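Local coordinates for SusD-like carbohydrate binding protein (Bacteroides vulgatus, PDB 3LEW), which probably binds carbohydrate at the outer membrane, as a SusD-family protein thought to take part in nutrient uptake, at residues V25-W30 with K197-N202; Y136-D141 with L490-K495; N370-A375 with W395-K400. One frame throughout, in Å; residues are numbered along the deposited sequence. Where two conformers were deposited one is given.

Contact 1: residues V25-W30 with K197-N202; sequences VLNGGW and KHKIDN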
loop_
_atom_site.group_PDB
_atom_site.type_symbol
_atom_site.label_atom_id
_atom_site.label_comp_id
_atom_site.label_asym_id
_atom_site.label_seq_id
_atom_site.Cartn_x
_atom_site.Cartn_y
_atom_site.Cartn_z
ATOM N N VAL A 25 3.463 -5.153 -24.331
ATOM C CA VAL A 25 4.334 -5.706 -23.297
ATOM C C VAL A 25 4.139 -5.024 -21.940
ATOM O O VAL A 25 4.108 -5.677 -20.847
ATOM C CB VAL A 25 5.800 -5.696 -23.733
ATOM C CG1 VAL A 25 6.706 -6.167 -22.574
ATOM C CG2 VAL A 25 5.983 -6.553 -24.980
ATOM N N LEU A 26 4.046 -3.697 -21.958
ATOM C CA LEU A 26 3.787 -2.968 -20.729
ATOM C C LEU A 26 2.447 -3.334 -20.095
ATOM O O LEU A 26 2.354 -3.486 -18.846
ATOM C CB LEU A 26 3.863 -1.462 -20.982
ATOM C CG LEU A 26 4.472 -0.517 -19.966
ATOM C CD1 LEU A 26 5.878 -1.067 -19.539
ATOM C CD2 LEU A 26 4.600 0.871 -20.630
ATOM N N ASN A 27 1.411 -3.472 -20.927
ATOM C CA ASN A 27 0.077 -3.848 -20.432
ATOM C C ASN A 27 0.135 -5.232 -19.803
ATOM O O ASN A 27 -0.510 -5.467 -18.765
ATOM C CB ASN A 27 -0.964 -3.875 -21.563
ATOM C CG ASN A 27 -1.296 -2.499 -22.104
ATOM O OD1 ASN A 27 -1.014 -1.482 -21.462
ATOM N ND2 ASN A 27 -1.912 -2.464 -23.317
ATOM N N GLY A 28 0.897 -6.141 -20.427
ATOM C CA GLY A 28 1.053 -7.506 -19.888
ATOM C C GLY A 28 1.772 -7.517 -18.537
ATOM O O GLY A 28 1.363 -8.237 -17.592
ATOM N N GLY A 29 2.836 -6.714 -18.425
ATOM C CA GLY A 29 3.539 -6.492 -17.163
ATOM C C GLY A 29 2.609 -6.012 -16.058
ATOM O O GLY A 29 2.673 -6.477 -14.909
ATOM N N TRP A 30 1.764 -5.030 -16.388
ATOM C CA TRP A 30 0.809 -4.472 -15.416
ATOM C C TRP A 30 -0.137 -5.581 -14.934
ATOM O O TRP A 30 -0.348 -5.780 -13.721
ATOM C CB TRP A 30 -0.000 -3.320 -16.040
ATOM C CG TRP A 30 -1.021 -2.808 -15.051
ATOM C CD1 TRP A 30 -2.341 -3.081 -15.031
ATOM C CD2 TRP A 30 -0.740 -2.030 -13.897
ATOM N NE1 TRP A 30 -2.942 -2.481 -13.944
ATOM C CE2 TRP A 30 -1.980 -1.823 -13.223
ATOM C CE3 TRP A 30 0.432 -1.461 -13.363
ATOM C CZ2 TRP A 30 -2.073 -1.061 -12.044
ATOM C CZ3 TRP A 30 0.342 -0.717 -12.200
ATOM C CH2 TRP A 30 -0.918 -0.527 -11.547
ATOM N N LYS A 197 -8.131 4.052 -15.362
ATOM C CA LYS A 197 -7.522 4.433 -14.085
ATOM C C LYS A 197 -6.252 3.693 -13.728
ATOM O O LYS A 197 -5.546 4.121 -12.809
ATOM C CB LYS A 197 -8.501 4.329 -12.919
ATOM C CG LYS A 197 -9.538 5.407 -12.911
ATOM C CD LYS A 197 -8.934 6.756 -12.452
ATOM C CE LYS A 197 -10.038 7.785 -12.274
ATOM N NZ LYS A 197 -10.857 7.510 -11.064
ATOM N N HIS A 198 -5.941 2.581 -14.407
ATOM C CA HIS A 198 -4.657 1.879 -14.133
ATOM C C HIS A 198 -3.514 2.465 -14.963
ATOM O O HIS A 198 -2.329 2.173 -14.699
ATOM C CB HIS A 198 -4.774 0.358 -14.406
ATOM C CG HIS A 198 -5.102 0.010 -15.832
ATOM N ND1 HIS A 198 -6.364 0.203 -16.377
ATOM C CD2 HIS A 198 -4.340 -0.533 -16.808
ATOM C CE1 HIS A 198 -6.347 -0.195 -17.641
ATOM N NE2 HIS A 198 -5.127 -0.631 -17.931
ATOM N N LYS A 199 -3.846 3.258 -15.992
ATOM C CA LYS A 199 -2.841 3.820 -16.895
ATOM C C LYS A 199 -2.154 5.012 -16.230
ATOM O O LYS A 199 -2.753 5.737 -15.445
ATOM C CB LYS A 199 -3.490 4.287 -18.196
ATOM C CG LYS A 199 -4.027 3.170 -19.059
ATOM C CD LYS A 199 -2.836 2.345 -19.622
ATOM C CE LYS A 199 -2.983 1.981 -21.089
ATOM N NZ LYS A 199 -1.642 1.871 -21.791
ATOM N N ILE A 200 -0.867 5.158 -16.477
ATOM C CA ILE A 200 -0.076 6.219 -15.878
ATOM C C ILE A 200 -0.076 7.466 -16.773
ATOM O O ILE A 200 0.386 7.436 -17.907
ATOM C CB ILE A 200 1.401 5.714 -15.663
ATOM C CG1 ILE A 200 1.411 4.476 -14.774
ATOM C CG2 ILE A 200 2.284 6.844 -15.150
ATOM C CD1 ILE A 200 2.812 3.909 -14.566
ATOM N N ASP A 201 -0.556 8.586 -16.256
ATOM C CA ASP A 201 -0.497 9.866 -16.941
ATOM C C ASP A 201 0.324 10.829 -16.071
ATOM O O ASP A 201 0.996 10.398 -15.120
ATOM C CB ASP A 201 -1.886 10.422 -17.290
ATOM C CG ASP A 201 -2.700 10.810 -16.077
ATOM O OD1 ASP A 201 -2.207 10.588 -14.930
ATOM O OD2 ASP A 201 -3.874 11.285 -16.260
ATOM N N ASN A 202 0.363 12.090 -16.470
ATOM C CA ASN A 202 1.150 13.092 -15.737
ATOM C C ASN A 202 0.739 13.138 -14.267
ATOM O O ASN A 202 1.602 13.167 -13.420
ATOM C CB ASN A 202 1.070 14.460 -16.436
ATOM C CG ASN A 202 2.057 15.518 -15.827
ATOM O OD1 ASN A 202 3.203 15.674 -16.292
ATOM N ND2 ASN A 202 1.604 16.210 -14.833
#
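H198 lies against the pyrrole side of the W30 indole and makes the main contact between helix 19-35 and the loop that leads into helix 202-215. Its CB lies 3.4 Å from W30 NE1. The imidazole extends past the pyrrole part of the indole, with H198 CD2 3.7 Å from W30 CD1. The two rings are tilted by 30° and slid apart, their centroids 5.0 Å from each other, so they scarcely overlap and this is a glancing aromatic contact. The H198 side chain reaches it with CG wedged between the backbone N and the carbonyl carbon (chi1 62°). H198 O sits over one face of W30, 4.2 Å above the ring plane and displaced toward the rim; this carbonyl also accepts a hydrogen bond from W256 NE1. W256 and H258 meet the indole as well, making W30 part of an aromatic cluster.

The K199 side chain leaves its backbone pointing away from the helix, and bends at chi2 and chi3 bring the amine back. K199 NZ gives only a weak hydrogen bond to N27 OD1, at 3.4 Å. Its stronger partner is E23, one helical turn before N27, with which it forms a salt bridge.

The I200 side chain packs on A123 of helix 111-135, while its carbonyl accepts from Q120 NE2. L26 and W30 pack on the same helix, through Q120 and A121 for L26 and L124 for W30. D201 then ends the loop as the N-cap of helix 202-215: its OD1 accepts from V204 N and its OD2 is paired with R194. The whole is a helix-to-loop packing of the largely alpha-helical SusD fold, whose family belongs to the TPR clan.

Contact 2: residues Y136-D141 with L490-K495; sequences YSFAID and LSIYTK
F138 meets L490 and I492 through one corner of its ring, in an apolar contact that joins the C-terminal tail to the loop after helix 111-135. The tail side is a type I beta turn running from L490 to Y493, and the turn presents both aliphatic side chains to the same aromatic carbon. F138 CE2 lies 3.8 Å from I492 CD1, which approaches the ring edge near its plane. L490 CD1 comes to the same CE2, also at 3.8 Å, from an oblique direction. The ring corner thus touches two methyl groups that sit side by side.

The turn itself is closed by a backbone hydrogen bond from Y493 N to L490 O (3.3 Å). It places L490 and I492 two positions apart with both side chains directed at F138. L469 from another loop touches both F138 and Y493, adding an apolar neighbour to each.

Further out, the neighbours of F138 are tied to the body of the fold: S137 OG is hydrogen-bonded to V147 O, and Y136 OH to S86 OG. On the tail, R471 makes a cation-pi contact with Y493, and its NH2 is hydrogen-bonded to the C-terminal K495 O. I492 has CG1 between its backbone N and carbonyl carbon (chi1 64°), and this branch, carrying CD1 to F138, passes over the centre of the Y493 ring with CG1 4.1 Å above its plane.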
loop_
_atom_site.group_PDB
_atom_site.type_symbol
_atom_site.label_atom_id
_atom_site.label_comp_id
_atom_site.label_asym_id
_atom_site.label_seq_id
_atom_site.Cartn_x
_atom_site.Cartn_y
_atom_site.Cartn_z
ATOM N N TYR A 136 12.268 -3.333 1.989
ATOM C CA TYR A 136 13.415 -4.254 2.138
ATOM C C TYR A 136 14.599 -3.715 2.959
ATOM O O TYR A 136 15.652 -4.391 3.093
ATOM C CB TYR A 136 13.916 -4.700 0.746
ATOM C CG TYR A 136 13.015 -5.691 0.051
ATOM C CD1 TYR A 136 11.757 -5.311 -0.465
ATOM C CD2 TYR A 136 13.356 -7.024 -0.008
ATOM C CE1 TYR A 136 10.883 -6.229 -1.097
ATOM C CE2 TYR A 136 12.501 -7.945 -0.615
ATOM C CZ TYR A 136 11.256 -7.535 -1.143
ATOM O OH TYR A 136 10.491 -8.458 -1.733
ATOM N N SER A 137 14.440 -2.514 3.501
ATOM C CA SER A 137 15.454 -1.894 4.334
ATOM C C SER A 137 14.741 -1.029 5.378
ATOM O O SER A 137 13.609 -0.564 5.172
ATOM C CB SER A 137 16.336 -0.969 3.517
ATOM O OG SER A 137 16.944 -1.564 2.367
ATOM N N PHE A 138 15.422 -0.790 6.481
ATOM C CA PHE A 138 14.977 0.229 7.433
ATOM C C PHE A 138 15.097 1.628 6.803
ATOM O O PHE A 138 15.637 1.801 5.675
ATOM C CB PHE A 138 15.762 0.154 8.762
ATOM C CG PHE A 138 15.597 -1.155 9.474
ATOM C CD1 PHE A 138 14.330 -1.586 9.861
ATOM C CD2 PHE A 138 16.691 -1.962 9.741
ATOM C CE1 PHE A 138 14.156 -2.776 10.536
ATOM C CE2 PHE A 138 16.536 -3.175 10.398
ATOM C CZ PHE A 138 15.261 -3.567 10.819
ATOM N N ALA A 139 14.511 2.601 7.487
ATOM C CA ALA A 139 14.417 3.993 6.982
ATOM C C ALA A 139 15.755 4.494 6.442
ATOM O O ALA A 139 16.840 4.157 6.958
ATOM C CB ALA A 139 13.918 4.919 8.073
ATOM N N ILE A 140 15.662 5.345 5.426
ATOM C CA ILE A 140 16.845 5.922 4.802
ATOM C C ILE A 140 17.703 6.723 5.801
ATOM O O ILE A 140 18.919 6.830 5.623
ATOM C CB ILE A 140 16.396 6.747 3.560
ATOM C CG1 ILE A 140 17.573 7.046 2.667
ATOM C CG2 ILE A 140 15.692 8.036 3.974
ATOM C CD1 ILE A 140 17.202 7.751 1.337
ATOM N N ASP A 141 17.099 7.284 6.852
ATOM C CA ASP A 141 17.860 8.018 7.855
ATOM C C ASP A 141 18.287 7.154 9.040
ATOM O O ASP A 141 19.028 7.614 9.885
ATOM C CB ASP A 141 17.142 9.293 8.341
ATOM C CG ASP A 141 15.834 9.018 9.056
ATOM O OD1 ASP A 141 15.125 8.068 8.685
ATOM O OD2 ASP A 141 15.508 9.804 9.984
ATOM N N LEU A 490 22.297 -7.711 6.658
ATOM C CA LEU A 490 22.160 -7.173 8.018
ATOM C C LEU A 490 22.521 -8.237 9.049
ATOM O O LEU A 490 22.097 -9.421 8.927
ATOM C CB LEU A 490 20.733 -6.665 8.257
ATOM C CG LEU A 490 20.220 -5.499 7.433
ATOM C CD1 LEU A 490 18.825 -5.091 7.969
ATOM C CD2 LEU A 490 21.201 -4.288 7.440
ATOM N N SER A 491 23.306 -7.837 10.060
ATOM C CA SER A 491 23.786 -8.739 11.093
ATOM C C SER A 491 22.717 -9.164 12.072
ATOM O O SER A 491 22.988 -9.972 12.945
ATOM C CB SER A 491 24.910 -8.069 11.917
ATOM O OG SER A 491 25.974 -7.703 11.040
ATOM N N ILE A 492 21.529 -8.587 11.959
ATOM C CA ILE A 492 20.398 -8.991 12.795
ATOM C C ILE A 492 19.879 -10.388 12.402
ATOM O O ILE A 492 19.206 -11.040 13.193
ATOM C CB ILE A 492 19.246 -7.968 12.741
ATOM C CG1 ILE A 492 18.667 -7.884 11.305
ATOM C CG2 ILE A 492 19.734 -6.612 13.297
ATOM C CD1 ILE A 492 17.572 -6.804 11.063
ATOM N N TYR A 493 20.168 -10.829 11.170
ATOM C CA TYR A 493 19.718 -12.152 10.706
ATOM C C TYR A 493 20.712 -13.213 11.130
ATOM O O TYR A 493 21.924 -13.085 10.886
ATOM C CB TYR A 493 19.524 -12.137 9.181
ATOM C CG TYR A 493 18.421 -11.213 8.715
ATOM C CD1 TYR A 493 17.115 -11.414 9.117
ATOM C CD2 TYR A 493 18.687 -10.140 7.867
ATOM C CE1 TYR A 493 16.104 -10.576 8.704
ATOM C CE2 TYR A 493 17.690 -9.295 7.432
ATOM C CZ TYR A 493 16.399 -9.497 7.861
ATOM O OH TYR A 493 15.420 -8.664 7.424
ATOM N N THR A 494 20.222 -14.247 11.810
ATOM C CA THR A 494 21.106 -15.335 12.279
ATOM C C THR A 494 20.967 -16.555 11.351
ATOM O O THR A 494 21.663 -17.556 11.511
ATOM C CB THR A 494 20.795 -15.686 13.770
ATOM O OG1 THR A 494 19.388 -15.951 13.911
ATOM C CG2 THR A 494 21.142 -14.482 14.666
ATOM N N LYS A 495 20.077 -16.450 10.374
ATOM C CA LYS A 495 19.808 -17.523 9.398
ATOM C C LYS A 495 19.341 -16.801 8.120
ATOM O O LYS A 495 18.802 -15.693 8.217
ATOM C CB LYS A 495 18.712 -18.475 9.933
ATOM C CG LYS A 495 18.339 -19.662 9.027
ATOM O OXT LYS A 495 19.501 -17.253 6.987
#

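Contact 3: residues N370-A375 with W395-K400; sequences NDLKTA and WLERRK
K373 and E397 form a buried salt bridge between helix 365-376 and helix 387-401, with K373 NZ 2.6 Å from E397 OE1. The lysine runs extended from CB to CE and bends at chi4 (-57°), which turns the amine to the carboxylate. It meets OE1 on the anti side, 29° out of the carboxylate plane. K400 NZ, one turn along the same helix as E397, takes the syn side of OE1 at 2.9 Å and comes from the opposite face. OE1 thus accepts from two ammonium groups, while OE2 is held by a salt bridge to R302 NH2; the concentrated positive charge would probably favour the ionised glutamate. With an alanine in place of E397, K373 and K400 would probably be left facing each other without their shared anion, and R302 would lose its salt-bridge partner.

Beside the charges, L372 CD2 packs on the E397 CG methylene at 4.2 Å. The two segments' axes pass 11.6 Å apart at 37°, a distance bridged by these side chains. L372 also lies against A347 and L351, so helix 346-359 adjoins this pair of successive helices.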
loop_
_atom_site.group_PDB
_atom_site.type_symbol
_atom_site.label_atom_id
_atom_site.label_comp_id
_atom_site.label_asym_id
_atom_site.label_seq_id
_atom_site.Cartn_x
_atom_site.Cartn_y
_atom_site.Cartn_z
ATOM N N ASN A 370 -6.222 19.966 7.786
ATOM C CA ASN A 370 -7.571 20.390 8.139
ATOM C C ASN A 370 -8.556 20.269 6.980
ATOM O O ASN A 370 -9.737 20.078 7.224
ATOM C CB ASN A 370 -7.565 21.811 8.699
ATOM C CG ASN A 370 -7.199 21.852 10.185
ATOM O OD1 ASN A 370 -7.252 20.823 10.870
ATOM N ND2 ASN A 370 -6.815 23.019 10.681
ATOM N N ASP A 371 -8.104 20.436 5.735
ATOM C CA ASP A 371 -8.977 20.226 4.553
ATOM C C ASP A 371 -9.511 18.767 4.561
ATOM O O ASP A 371 -10.706 18.534 4.327
ATOM C CB ASP A 371 -8.238 20.425 3.212
ATOM C CG ASP A 371 -7.903 21.863 2.906
ATOM O OD1 ASP A 371 -8.627 22.790 3.379
ATOM O OD2 ASP A 371 -6.888 22.062 2.145
ATOM N N LEU A 372 -8.610 17.800 4.788
ATOM C CA LEU A 372 -9.006 16.399 4.812
ATOM C C LEU A 372 -9.920 16.160 6.009
ATOM O O LEU A 372 -10.976 15.544 5.885
ATOM C CB LEU A 372 -7.797 15.486 4.893
ATOM C CG LEU A 372 -8.061 13.989 4.993
ATOM C CD1 LEU A 372 -8.987 13.458 3.862
ATOM C CD2 LEU A 372 -6.695 13.248 4.999
ATOM N N LYS A 373 -9.522 16.660 7.173
ATOM C CA LYS A 373 -10.346 16.474 8.368
ATOM C C LYS A 373 -11.785 17.024 8.169
ATOM O O LYS A 373 -12.777 16.332 8.466
ATOM C CB LYS A 373 -9.663 17.069 9.595
ATOM C CG LYS A 373 -8.479 16.284 10.127
ATOM C CD LYS A 373 -7.813 17.037 11.307
ATOM C CE LYS A 373 -6.646 16.273 11.980
ATOM N NZ LYS A 373 -7.057 14.917 12.479
ATOM N N THR A 374 -11.890 18.264 7.691
ATOM C CA THR A 374 -13.161 18.867 7.369
ATOM C C THR A 374 -14.010 17.992 6.427
ATOM O O THR A 374 -15.240 17.810 6.644
ATOM C CB THR A 374 -12.977 20.276 6.763
ATOM O OG1 THR A 374 -12.361 21.115 7.753
ATOM C CG2 THR A 374 -14.358 20.888 6.361
ATOM N N ALA A 375 -13.385 17.476 5.380
ATOM C CA ALA A 375 -14.086 16.689 4.385
ATOM C C ALA A 375 -14.715 15.447 5.038
ATOM O O ALA A 375 -15.830 15.011 4.642
ATOM C CB ALA A 375 -13.168 16.294 3.217
ATOM N N TRP A 395 0.592 11.566 10.993
ATOM C CA TRP A 395 0.725 10.102 10.973
ATOM C C TRP A 395 -0.562 9.409 11.476
ATOM O O TRP A 395 -0.935 8.338 10.954
ATOM C CB TRP A 395 1.916 9.664 11.803
ATOM C CG TRP A 395 3.255 10.149 11.266
ATOM C CD1 TRP A 395 3.554 10.513 9.976
ATOM C CD2 TRP A 395 4.466 10.247 11.999
ATOM N NE1 TRP A 395 4.886 10.857 9.887
ATOM C CE2 TRP A 395 5.456 10.729 11.119
ATOM C CE3 TRP A 395 4.802 10.039 13.344
ATOM C CZ2 TRP A 395 6.785 10.946 11.527
ATOM C CZ3 TRP A 395 6.122 10.280 13.751
ATOM C CH2 TRP A 395 7.089 10.714 12.839
ATOM N N LEU A 396 -1.211 9.979 12.492
ATOM C CA LEU A 396 -2.462 9.421 12.997
ATOM C C LEU A 396 -3.552 9.542 11.947
ATOM O O LEU A 396 -4.301 8.593 11.713
ATOM C CB LEU A 396 -2.915 10.067 14.306
ATOM C CG LEU A 396 -2.231 9.485 15.546
ATOM C CD1 LEU A 396 -2.308 10.473 16.699
ATOM C CD2 LEU A 396 -2.852 8.157 15.919
ATOM N N GLU A 397 -3.634 10.695 11.309
ATOM C CA GLU A 397 -4.644 10.878 10.240
ATOM C C GLU A 397 -4.377 9.941 9.045
ATOM O O GLU A 397 -5.324 9.474 8.414
ATOM C CB GLU A 397 -4.757 12.364 9.839
ATOM C CG GLU A 397 -6.008 12.710 9.066
ATOM C CD GLU A 397 -7.297 12.424 9.816
ATOM O OE1 GLU A 397 -7.426 12.754 11.016
ATOM O OE2 GLU A 397 -8.160 11.793 9.186
ATOM N N ARG A 398 -3.105 9.644 8.716
ATOM C CA ARG A 398 -2.820 8.590 7.733
ATOM C C ARG A 398 -3.431 7.230 8.131
ATOM O O ARG A 398 -4.004 6.566 7.298
ATOM C CB ARG A 398 -1.303 8.395 7.526
ATOM C CG ARG A 398 -0.634 9.558 6.841
ATOM C CD ARG A 398 0.903 9.362 6.746
ATOM N NE ARG A 398 1.234 8.196 5.965
ATOM C CZ ARG A 398 1.398 8.147 4.641
ATOM N NH1 ARG A 398 1.319 9.226 3.897
ATOM N NH2 ARG A 398 1.647 6.976 4.055
ATOM N N ARG A 399 -3.259 6.810 9.393
ATOM C CA ARG A 399 -3.812 5.545 9.868
ATOM C C ARG A 399 -5.329 5.556 9.772
ATOM O O ARG A 399 -5.930 4.534 9.426
ATOM C CB ARG A 399 -3.372 5.292 11.318
ATOM C CG ARG A 399 -1.849 4.953 11.390
ATOM C CD ARG A 399 -1.363 5.058 12.808
ATOM N NE ARG A 399 -2.083 4.161 13.698
ATOM C CZ ARG A 399 -2.004 4.230 15.031
ATOM N NH1 ARG A 399 -1.244 5.151 15.618
ATOM N NH2 ARG A 399 -2.668 3.385 15.796
ATOM N N LYS A 400 -5.911 6.698 10.064
ATOM C CA LYS A 400 -7.376 6.838 10.091
ATOM C C LYS A 400 -7.948 6.830 8.671
ATOM O O LYS A 400 -8.904 6.124 8.401
ATOM C CB LYS A 400 -7.773 8.110 10.812
ATOM C CG LYS A 400 -7.512 8.092 12.308
ATOM C CD LYS A 400 -7.587 9.503 12.882
ATOM C CE LYS A 400 -9.028 10.102 12.793
ATOM N NZ LYS A 400 -9.033 11.575 13.118
#

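How the contacts relate
From the N terminus, helix 19-35 opens contact 1 and the chain passes through helix 111-135 to residues 136-141, the first half of contact 2. Contact 1 closes at 197-202, before contact 2 has found its partner, so the two cross. The chain then goes on through strands 306-309 and 321-326 of the mixed sheet to helices 365-376 and 387-401, where contact 3 closes a short connection of 19 residues. It lies wholly within the long span that contact 2 ends at 490-495, joining the C-terminal tail to the N-terminal half. Contacts 2 and 3 approach to about 9 Å between nearest atoms, yet all three centres stand 30 to 32 Å apart.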